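PDB 1U0K: gene product PA4716 from Pseudomonas aeruginosa, which is of unknown function but probably acts as an isomerase. Local coordinates for residues 140-151 / 178-189; 160-170 / 221-231. One frame throughout, in Å; residues are numbered along the deposited sequence.

Overall arrangement
The two contacts lie on the two faces of strand 166-170. Y166, L168 and P170 face helix 222-234 in interaction 2. L167 and L169 point the other way and pack on F141 of interaction 1, where L167 CD1 is 3.8 Å from F141 CD2. L189 joins them at L167. The centres are 18 Å apart. Along the chain the segments alternate: 140-151, 160-170, 178-189, 221-231. Interaction 2 is buried, about 9 Å from the chain centre. Interaction 1 is further out, about 22 Å from it, and partly exposed. Strand 166-170 is thus a shared layer, covered on one face by helix 222-234 and on the other by F141 and L189.

Interaction 1 of 2, residues 140-151 / 178-189; sequences WFAEAFSLSAND and RARQVNDLQEAL
R178 NH2 makes a salt bridge with D151, 3.0 Å from OD1 and equally near OD2. The carboxylate and guanidinium planes stand 78° apart. OD1 also accepts from S148 N. A179 passes L147 CD1. R180 N donates to F145 O. R180 O accepts from S146 OG at 2.8 Å, in its plane and on a lone pair. S146, with positive phi, is the C-prime residue of the Schellman motif ending helix 135-144. Q181 puts CG over one face of the F145 ring, while its NE2 bonds to N212 O. V182 N bonds to A144 O, 2.9 Å away. A water bridges N183 OD1 and W140 O. D184 O meets the W140 ring edge at CH2 (3.5 Å). L185 forks: CD2 touches A144 CB at 3.6 Å and also W140 CZ3, and CD1 lies 3.8 Å from F145 CZ. A188 CB meets F141 CZ and W140 CZ3, W140 CG being anti to the backbone N (chi1 -175°). L189 CD2 packs against F141 CE2. W140 and F141 thus pack on helix 186-192, F145 ahead of it. Three bonds to backbone carbonyls hold segment 180-182 to the helix end and following turn, yet buried N183 N has no partner.

Interaction 2 of 2, residues 160-170 / 221-231; sequences VSTGLPYLLLP and TGSAAGPVAAY
This is a buried helix-on-strand contact, consistent with the DAP epimerase-like fold of the PhzF family, in which each of two domains wraps strands around a central helix. Helix 222-234 lies against the antiparallel pair formed by strands 158-161 and 166-170. The helix segment crosses strand 166-170 at -53°, with the axes 9.7 Å apart. Strand 117-129 continues the packing beside V160 and T162. The N-terminal end of the helix is near the predicted active site: the side chains of S223 and E48 are about 6 Å apart.

The helix kinks at P227, whose nitrogen has no hydrogen to give to the preceding turn. The proline ring fits against V160 and T162. Its CB is 3.7 Å from V160 CG1, and its CD is in van der Waals contact with T162 OG1 at 3.5 Å; the hydroxyl's hydrogen-bond partner is Q124 OE1. With OG1 of T162 between its own backbone N and carbonyl carbon (chi1 52°), CG2 also faces the proline.

Further along, L168 CD1 lies 3.6 Å from Y231 CB, and the two side chains run past one another, pointing opposite ways. V160 CG2 meets the edge of the Y231 ring. P170 CG touches the hydroxyl of Y231, which bonds to P156 O.

Water joins the two backbones near the turn. It accepts from T162 N and donates to L164 O and to S223 O. S161 starts an ST turn, its OG accepting from G163 N.

Y166 meets the first turn of the helix. A224 CB sits over the centre of its ring in a CH-pi contact, 3.7 Å from the ring centroid. S223 OG approaches in the ring plane, and its hydrogen bond to Y166 OH is short, at 2.6 Å.

Interaction 1 of 2, residues 140-151 / 178-189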
loop_
_atom_site.group_PDB
_atom_site.type_symbol
_atom_site.label_atom_id
_atom_site.label_comp_id
_atom_site.label_asym_id
_atom_site.label_seq_id
_atom_site.Cartn_x
_atom_site.Cartn_y
_atom_site.Cartn_z
ATOM N N TRP A 140 18.201 -4.364 23.935
ATOM C CA TRP A 140 17.980 -5.176 22.742
ATOM C C TRP A 140 17.026 -4.489 21.764
ATOM O O TRP A 140 17.285 -4.450 20.566
ATOM C CB TRP A 140 17.460 -6.570 23.121
ATOM C CG TRP A 140 17.325 -7.490 21.938
ATOM C CD1 TRP A 140 18.269 -8.353 21.450
ATOM C CD2 TRP A 140 16.191 -7.613 21.076
ATOM N NE1 TRP A 140 17.783 -9.011 20.344
ATOM C CE2 TRP A 140 16.511 -8.574 20.090
ATOM C CE3 TRP A 140 14.928 -7.006 21.034
ATOM C CZ2 TRP A 140 15.616 -8.943 19.086
ATOM C CZ3 TRP A 140 14.044 -7.370 20.036
ATOM C CH2 TRP A 140 14.391 -8.332 19.074
ATOM N N PHE A 141 15.932 -3.930 22.274
ATOM C CA PHE A 141 14.952 -3.275 21.405
ATOM C C PHE A 141 15.525 -2.030 20.726
ATOM O O PHE A 141 15.224 -1.753 19.566
ATOM C CB PHE A 141 13.667 -2.945 22.180
ATOM C CG PHE A 141 12.659 -4.057 22.161
ATOM C CD1 PHE A 141 12.591 -4.976 23.198
ATOM C CD2 PHE A 141 11.793 -4.194 21.088
ATOM C CE1 PHE A 141 11.659 -6.010 23.171
ATOM C CE2 PHE A 141 10.869 -5.222 21.051
ATOM C CZ PHE A 141 10.799 -6.130 22.096
ATOM N N ALA A 142 16.357 -1.285 21.448
ATOM C CA ALA A 142 17.014 -0.116 20.867
ATOM C C ALA A 142 17.822 -0.531 19.641
ATOM O O ALA A 142 17.709 0.067 18.582
ATOM C CB ALA A 142 17.908 0.564 21.894
ATOM N N GLU A 143 18.598 -1.598 19.780
ATOM C CA GLU A 143 19.452 -2.076 18.692
ATOM C C GLU A 143 18.703 -2.739 17.531
ATOM O O GLU A 143 19.196 -2.776 16.400
ATOM C CB GLU A 143 20.510 -3.008 19.259
ATOM C CG GLU A 143 21.510 -2.262 20.131
ATOM C CD GLU A 143 22.174 -3.137 21.172
ATOM O OE1 GLU A 143 21.841 -4.332 21.235
ATOM O OE2 GLU A 143 23.026 -2.624 21.929
ATOM N N ALA A 144 17.506 -3.246 17.806
ATOM C CA ALA A 144 16.635 -3.770 16.767
ATOM C C ALA A 144 16.139 -2.647 15.858
ATOM O O ALA A 144 15.660 -2.906 14.764
ATOM C CB ALA A 144 15.458 -4.509 17.389
ATOM N N PHE A 145 16.240 -1.405 16.334
ATOM C CA PHE A 145 15.924 -0.222 15.540
ATOM C C PHE A 145 17.169 0.631 15.231
ATOM O O PHE A 145 17.058 1.837 15.015
ATOM C CB PHE A 145 14.846 0.604 16.258
ATOM C CG PHE A 145 13.468 0.017 16.146
ATOM C CD1 PHE A 145 13.028 -0.941 17.049
ATOM C CD2 PHE A 145 12.617 0.410 15.129
ATOM C CE1 PHE A 145 11.763 -1.493 16.934
ATOM C CE2 PHE A 145 11.347 -0.139 15.014
ATOM C CZ PHE A 145 10.924 -1.090 15.918
ATOM N N SER A 146 18.340 -0.008 15.184
ATOM C CA SER A 146 19.613 0.654 14.841
ATOM C C SER A 146 20.018 1.775 15.811
ATOM O O SER A 146 20.653 2.755 15.414
ATOM C CB SER A 146 19.577 1.187 13.399
ATOM O OG SER A 146 19.147 0.193 12.483
ATOM N N LEU A 147 19.658 1.610 17.082
ATOM C CA LEU A 147 19.966 2.571 18.143
ATOM C C LEU A 147 20.852 1.899 19.192
ATOM O O LEU A 147 21.073 0.694 19.133
ATOM C CB LEU A 147 18.671 3.059 18.811
ATOM C CG LEU A 147 17.921 4.256 18.220
ATOM C CD1 LEU A 147 18.021 4.334 16.702
ATOM C CD2 LEU A 147 16.460 4.217 18.657
ATOM N N SER A 148 21.361 2.684 20.141
ATOM C CA SER A 148 22.115 2.153 21.279
ATOM C C SER A 148 21.335 2.365 22.576
ATOM O O SER A 148 20.281 3.002 22.573
ATOM C CB SER A 148 23.495 2.812 21.367
ATOM O OG SER A 148 23.381 4.215 21.513
ATOM N N ALA A 149 21.853 1.830 23.680
ATOM C CA ALA A 149 21.194 1.939 24.984
ATOM C C ALA A 149 21.168 3.378 25.504
ATOM O O ALA A 149 20.287 3.732 26.292
ATOM C CB ALA A 149 21.872 1.025 26.002
ATOM N N ASN A 150 22.137 4.190 25.078
ATOM C CA ASN A 150 22.179 5.611 25.447
ATOM C C ASN A 150 21.114 6.446 24.728
ATOM O O ASN A 150 20.712 7.499 25.227
ATOM C CB ASN A 150 23.580 6.224 25.229
ATOM C CG ASN A 150 24.075 6.108 23.797
ATOM O OD1 ASN A 150 24.903 5.249 23.483
ATOM N ND2 ASN A 150 23.590 6.987 22.924
ATOM N N ASP A 151 20.670 5.970 23.563
ATOM C CA ASP A 151 19.591 6.614 22.804
ATOM C C ASP A 151 18.229 6.515 23.486
ATOM O O ASP A 151 17.302 7.236 23.121
ATOM C CB ASP A 151 19.493 6.021 21.396
ATOM C CG ASP A 151 20.620 6.467 20.498
ATOM O OD1 ASP A 151 20.862 5.796 19.471
ATOM O OD2 ASP A 151 21.310 7.483 20.729
ATOM N N ARG A 178 16.743 8.571 12.983
ATOM C CA ARG A 178 17.600 7.589 12.312
ATOM C C ARG A 178 17.230 6.136 12.633
ATOM O O ARG A 178 18.018 5.221 12.383
ATOM C CB ARG A 178 19.084 7.865 12.617
ATOM C CG ARG A 178 19.515 7.745 14.074
ATOM C CD ARG A 178 21.022 7.987 14.263
ATOM N NE ARG A 178 21.481 7.685 15.618
ATOM C CZ ARG A 178 21.305 8.476 16.673
ATOM N NH1 ARG A 178 20.673 9.638 16.556
ATOM N NH2 ARG A 178 21.760 8.105 17.863
ATOM N N ALA A 179 16.021 5.924 13.155
ATOM C CA ALA A 179 15.564 4.583 13.508
ATOM C C ALA A 179 15.274 3.751 12.258
ATOM O O ALA A 179 14.672 4.244 11.305
ATOM C CB ALA A 179 14.331 4.661 14.391
ATOM N N ARG A 180 15.724 2.496 12.273
ATOM C CA ARG A 180 15.496 1.535 11.193
ATOM C C ARG A 180 15.407 0.123 11.771
ATOM O O ARG A 180 16.371 -0.363 12.361
ATOM C CB ARG A 180 16.643 1.570 10.178
ATOM C CG ARG A 180 16.906 2.931 9.558
ATOM C CD ARG A 180 17.940 2.921 8.429
ATOM N NE ARG A 180 17.664 1.909 7.410
ATOM C CZ ARG A 180 16.669 1.970 6.525
ATOM N NH1 ARG A 180 15.828 3.003 6.502
ATOM N NH2 ARG A 180 16.515 0.985 5.645
ATOM N N GLN A 181 14.269 -0.541 11.584
ATOM C CA GLN A 181 14.098 -1.913 12.068
ATOM C C GLN A 181 14.982 -2.897 11.287
ATOM O O GLN A 181 14.847 -3.022 10.072
ATOM C CB GLN A 181 12.632 -2.344 11.972
ATOM C CG GLN A 181 12.304 -3.581 12.796
ATOM C CD GLN A 181 10.864 -4.015 12.641
ATOM O OE1 GLN A 181 9.959 -3.180 12.630
ATOM N NE2 GLN A 181 10.645 -5.319 12.516
ATOM N N VAL A 182 15.878 -3.583 11.995
ATOM C CA VAL A 182 16.786 -4.564 11.391
ATOM C C VAL A 182 16.649 -5.995 11.948
ATOM O O VAL A 182 17.262 -6.924 11.415
ATOM C CB VAL A 182 18.266 -4.110 11.520
ATOM C CG1 VAL A 182 18.483 -2.791 10.791
ATOM C CG2 VAL A 182 18.700 -4.001 12.980
ATOM N N ASN A 183 15.862 -6.182 13.006
ATOM C CA ASN A 183 15.663 -7.519 13.573
ATOM C C ASN A 183 14.196 -7.915 13.626
ATOM O O ASN A 183 13.309 -7.060 13.628
ATOM C CB ASN A 183 16.261 -7.609 14.981
ATOM C CG ASN A 183 17.765 -7.399 15.000
ATOM O OD1 ASN A 183 18.306 -6.835 15.949
ATOM N ND2 ASN A 183 18.448 -7.855 13.950
ATOM N N ASP A 184 13.951 -9.222 13.658
ATOM C CA ASP A 184 12.612 -9.748 13.881
ATOM C C ASP A 184 12.247 -9.504 15.345
ATOM O O ASP A 184 13.035 -9.805 16.242
ATOM C CB ASP A 184 12.544 -11.245 13.562
ATOM C CG ASP A 184 11.208 -11.858 13.942
ATOM O OD1 ASP A 184 10.212 -11.584 13.245
ATOM O OD2 ASP A 184 11.053 -12.605 14.934
ATOM N N LEU A 185 11.056 -8.958 15.569
ATOM C CA LEU A 185 10.617 -8.536 16.897
ATOM C C LEU A 185 9.587 -9.470 17.514
ATOM O O LEU A 185 9.212 -9.289 18.662
ATOM C CB LEU A 185 9.998 -7.139 16.818
ATOM C CG LEU A 185 10.823 -6.039 16.154
ATOM C CD1 LEU A 185 9.973 -4.789 15.978
ATOM C CD2 LEU A 185 12.071 -5.739 16.967
ATOM N N GLN A 186 9.126 -10.465 16.761
ATOM C CA GLN A 186 7.945 -11.230 17.158
ATOM C C GLN A 186 8.068 -11.909 18.514
ATOM O O GLN A 186 7.210 -11.717 19.376
ATOM C CB GLN A 186 7.592 -12.277 16.096
ATOM C CG GLN A 186 6.220 -12.895 16.288
ATOM C CD GLN A 186 5.150 -11.848 16.473
ATOM O OE1 GLN A 186 4.806 -11.135 15.528
ATOM N NE2 GLN A 186 4.637 -11.727 17.694
ATOM N N GLU A 187 9.114 -12.705 18.707
ATOM C CA GLU A 187 9.249 -13.481 19.942
ATOM C C GLU A 187 9.640 -12.612 21.146
ATOM O O GLU A 187 9.266 -12.920 22.273
ATOM C CB GLU A 187 10.218 -14.655 19.762
ATOM C CG GLU A 187 11.682 -14.280 19.641
ATOM C CD GLU A 187 12.596 -15.496 19.582
ATOM O OE1 GLU A 187 12.201 -16.520 18.974
ATOM O OE2 GLU A 187 13.721 -15.424 20.138
ATOM N N ALA A 188 10.383 -11.535 20.900
ATOM C CA ALA A 188 10.714 -10.566 21.949
ATOM C C ALA A 188 9.456 -9.856 22.441
ATOM O O ALA A 188 9.258 -9.682 23.645
ATOM C CB ALA A 188 11.725 -9.549 21.438
ATOM N N LEU A 189 8.606 -9.452 21.504
ATOM C CA LEU A 189 7.345 -8.807 21.837
ATOM C C LEU A 189 6.392 -9.798 22.517
ATOM O O LEU A 189 5.658 -9.415 23.425
ATOM C CB LEU A 189 6.701 -8.181 20.594
ATOM C CG LEU A 189 7.316 -6.871 20.084
ATOM C CD1 LEU A 189 6.740 -6.502 18.724
ATOM C CD2 LEU A 189 7.098 -5.726 21.069
HETATM O O HOH W 1 18.306 -6.204 18.560
HETATM O O HOH W 2 19.995 0.246 9.190
#

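Interaction 2 of 2, residues 160-170 / 221-231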
loop_
_atom_site.group_PDB
_atom_site.type_symbol
_atom_site.label_atom_id
_atom_site.label_comp_id
_atom_site.label_asym_id
_atom_site.label_seq_id
_atom_site.Cartn_x
_atom_site.Cartn_y
_atom_site.Cartn_z
ATOM N N VAL A 160 1.757 -0.589 27.018
ATOM C CA VAL A 160 0.552 0.157 27.370
ATOM C C VAL A 160 -0.489 -0.103 26.286
ATOM O O VAL A 160 -0.148 -0.187 25.103
ATOM C CB VAL A 160 0.829 1.665 27.500
ATOM C CG1 VAL A 160 -0.396 2.392 28.031
ATOM C CG2 VAL A 160 2.032 1.924 28.440
ATOM N N SER A 161 -1.752 -0.230 26.690
ATOM C CA SER A 161 -2.804 -0.717 25.793
ATOM C C SER A 161 -4.166 -0.105 26.096
ATOM O O SER A 161 -4.561 0.023 27.251
ATOM C CB SER A 161 -2.920 -2.231 25.930
ATOM O OG SER A 161 -3.784 -2.776 24.943
ATOM N N THR A 162 -4.877 0.281 25.044
ATOM C CA THR A 162 -6.312 0.544 25.123
ATOM C C THR A 162 -7.063 -0.472 24.252
ATOM O O THR A 162 -8.192 -0.220 23.838
ATOM C CB THR A 162 -6.638 1.972 24.674
ATOM O OG1 THR A 162 -6.063 2.224 23.382
ATOM C CG2 THR A 162 -5.993 2.998 25.576
ATOM N N GLY A 163 -6.439 -1.628 24.019
ATOM C CA GLY A 163 -6.959 -2.672 23.146
ATOM C C GLY A 163 -5.823 -3.453 22.511
ATOM O O GLY A 163 -5.634 -4.666 22.760
ATOM N N LEU A 164 -5.030 -2.729 21.724
ATOM C CA LEU A 164 -3.879 -3.283 21.033
ATOM C C LEU A 164 -2.616 -2.850 21.792
ATOM O O LEU A 164 -2.279 -1.670 21.788
ATOM C CB LEU A 164 -3.847 -2.761 19.591
ATOM C CG LEU A 164 -2.745 -3.260 18.655
ATOM C CD1 LEU A 164 -2.784 -4.769 18.476
ATOM C CD2 LEU A 164 -2.868 -2.551 17.317
ATOM N N PRO A 165 -1.936 -3.786 22.447
ATOM C CA PRO A 165 -0.771 -3.436 23.278
ATOM C C PRO A 165 0.477 -3.040 22.490
ATOM O O PRO A 165 0.954 -3.794 21.641
ATOM C CB PRO A 165 -0.518 -4.713 24.084
ATOM C CG PRO A 165 -1.078 -5.821 23.256
ATOM C CD PRO A 165 -2.203 -5.234 22.471
ATOM N N TYR A 166 1.002 -1.856 22.795
ATOM C CA TYR A 166 2.261 -1.379 22.240
ATOM C C TYR A 166 3.325 -1.385 23.314
ATOM O O TYR A 166 3.055 -1.009 24.437
ATOM C CB TYR A 166 2.114 0.050 21.736
ATOM C CG TYR A 166 1.279 0.170 20.488
ATOM C CD1 TYR A 166 -0.106 0.244 20.567
ATOM C CD2 TYR A 166 1.875 0.195 19.233
ATOM C CE1 TYR A 166 -0.885 0.359 19.423
ATOM C CE2 TYR A 166 1.105 0.307 18.079
ATOM C CZ TYR A 166 -0.271 0.382 18.185
ATOM O OH TYR A 166 -1.040 0.488 17.048
ATOM N N LEU A 167 4.525 -1.820 22.965
ATOM C CA LEU A 167 5.704 -1.513 23.767
ATOM C C LEU A 167 6.082 -0.086 23.404
ATOM O O LEU A 167 6.502 0.182 22.295
ATOM C CB LEU A 167 6.845 -2.471 23.422
ATOM C CG LEU A 167 7.984 -2.764 24.413
ATOM C CD1 LEU A 167 9.325 -2.877 23.684
ATOM C CD2 LEU A 167 8.055 -1.793 25.589
ATOM N N LEU A 168 5.886 0.841 24.338
ATOM C CA LEU A 168 6.333 2.211 24.161
ATOM C C LEU A 168 7.809 2.270 24.552
ATOM O O LEU A 168 8.176 1.860 25.652
ATOM C CB LEU A 168 5.501 3.166 25.017
ATOM C CG LEU A 168 3.982 3.086 24.852
ATOM C CD1 LEU A 168 3.312 4.158 25.689
ATOM C CD2 LEU A 168 3.577 3.225 23.380
ATOM N N LEU A 169 8.637 2.728 23.618
ATOM C CA LEU A 169 10.086 2.755 23.781
ATOM C C LEU A 169 10.564 4.196 23.725
ATOM O O LEU A 169 10.772 4.721 22.644
ATOM C CB LEU A 169 10.751 1.948 22.663
ATOM C CG LEU A 169 12.228 1.624 22.889
ATOM C CD1 LEU A 169 12.396 0.633 24.030
ATOM C CD2 LEU A 169 12.854 1.103 21.613
ATOM N N PRO A 170 10.692 4.856 24.881
ATOM C CA PRO A 170 11.141 6.252 24.902
ATOM C C PRO A 170 12.578 6.406 24.406
ATOM O O PRO A 170 13.490 5.784 24.960
ATOM C CB PRO A 170 10.992 6.646 26.372
ATOM C CG PRO A 170 10.044 5.674 26.937
ATOM C CD PRO A 170 10.355 4.384 26.230
ATOM N N THR A 221 -1.210 6.841 14.197
ATOM C CA THR A 221 -1.734 5.607 14.770
ATOM C C THR A 221 -2.638 5.896 15.968
ATOM O O THR A 221 -2.158 6.108 17.081
ATOM C CB THR A 221 -0.550 4.711 15.193
ATOM O OG1 THR A 221 0.370 4.576 14.096
ATOM C CG2 THR A 221 -0.982 3.291 15.490
ATOM N N GLY A 222 -3.948 5.894 15.743
ATOM C CA GLY A 222 -4.901 6.170 16.806
ATOM C C GLY A 222 -4.878 5.140 17.924
ATOM O O GLY A 222 -5.169 5.469 19.084
ATOM N N SER A 223 -4.524 3.901 17.590
ATOM C CA SER A 223 -4.500 2.815 18.567
ATOM C C SER A 223 -3.315 2.952 19.533
ATOM O O SER A 223 -3.364 2.404 20.639
ATOM C CB SER A 223 -4.499 1.440 17.887
ATOM O OG SER A 223 -3.462 1.321 16.926
ATOM N N ALA A 224 -2.271 3.662 19.101
ATOM C CA ALA A 224 -1.103 3.977 19.948
ATOM C C ALA A 224 -1.241 5.328 20.642
ATOM O O ALA A 224 -0.613 5.560 21.678
ATOM C CB ALA A 224 0.178 3.967 19.122
ATOM N N ALA A 225 -2.052 6.219 20.080
ATOM C CA ALA A 225 -2.213 7.564 20.606
ATOM C C ALA A 225 -2.783 7.541 22.018
ATOM O O ALA A 225 -2.362 8.324 22.869
ATOM C CB ALA A 225 -3.106 8.388 19.683
ATOM N N GLY A 226 -3.739 6.650 22.259
ATOM C CA GLY A 226 -4.321 6.492 23.577
ATOM C C GLY A 226 -3.272 6.087 24.598
ATOM O O GLY A 226 -3.050 6.820 25.559
ATOM N N PRO A 227 -2.646 4.928 24.408
ATOM C CA PRO A 227 -1.553 4.475 25.279
ATOM C C PRO A 227 -0.475 5.519 25.504
ATOM O O PRO A 227 -0.018 5.665 26.639
ATOM C CB PRO A 227 -0.991 3.275 24.522
ATOM C CG PRO A 227 -2.185 2.720 23.817
ATOM C CD PRO A 227 -2.971 3.915 23.387
ATOM N N VAL A 228 -0.071 6.222 24.454
ATOM C CA VAL A 228 0.966 7.239 24.573
ATOM C C VAL A 228 0.498 8.348 25.509
ATOM O O VAL A 228 1.246 8.764 26.399
ATOM C CB VAL A 228 1.382 7.831 23.192
ATOM C CG1 VAL A 228 2.173 9.124 23.344
ATOM C CG2 VAL A 228 2.212 6.817 22.408
ATOM N N ALA A 229 -0.729 8.820 25.310
ATOM C CA ALA A 229 -1.291 9.881 26.138
ATOM C C ALA A 229 -1.338 9.455 27.591
ATOM O O ALA A 229 -0.984 10.240 28.468
ATOM C CB ALA A 229 -2.685 10.257 25.662
ATOM N N ALA A 230 -1.774 8.220 27.838
ATOM C CA ALA A 230 -1.904 7.692 29.197
ATOM C C ALA A 230 -0.535 7.553 29.853
ATOM O O ALA A 230 -0.403 7.778 31.055
ATOM C CB ALA A 230 -2.615 6.356 29.192
ATOM N N TYR A 231 0.466 7.189 29.056
ATOM C CA TYR A 231 1.842 7.047 29.523
ATOM C C TYR A 231 2.410 8.387 29.956
ATOM O O TYR A 231 2.962 8.509 31.052
ATOM C CB TYR A 231 2.729 6.465 28.414
ATOM C CG TYR A 231 4.190 6.304 28.796
ATOM C CD1 TYR A 231 4.670 5.094 29.278
ATOM C CD2 TYR A 231 5.082 7.356 28.658
ATOM C CE1 TYR A 231 6.001 4.943 29.635
ATOM C CE2 TYR A 231 6.418 7.219 29.013
ATOM C CZ TYR A 231 6.864 6.013 29.501
ATOM O OH TYR A 231 8.197 5.885 29.845
HETATM O O HOH W 3 -3.999 0.260 22.256
#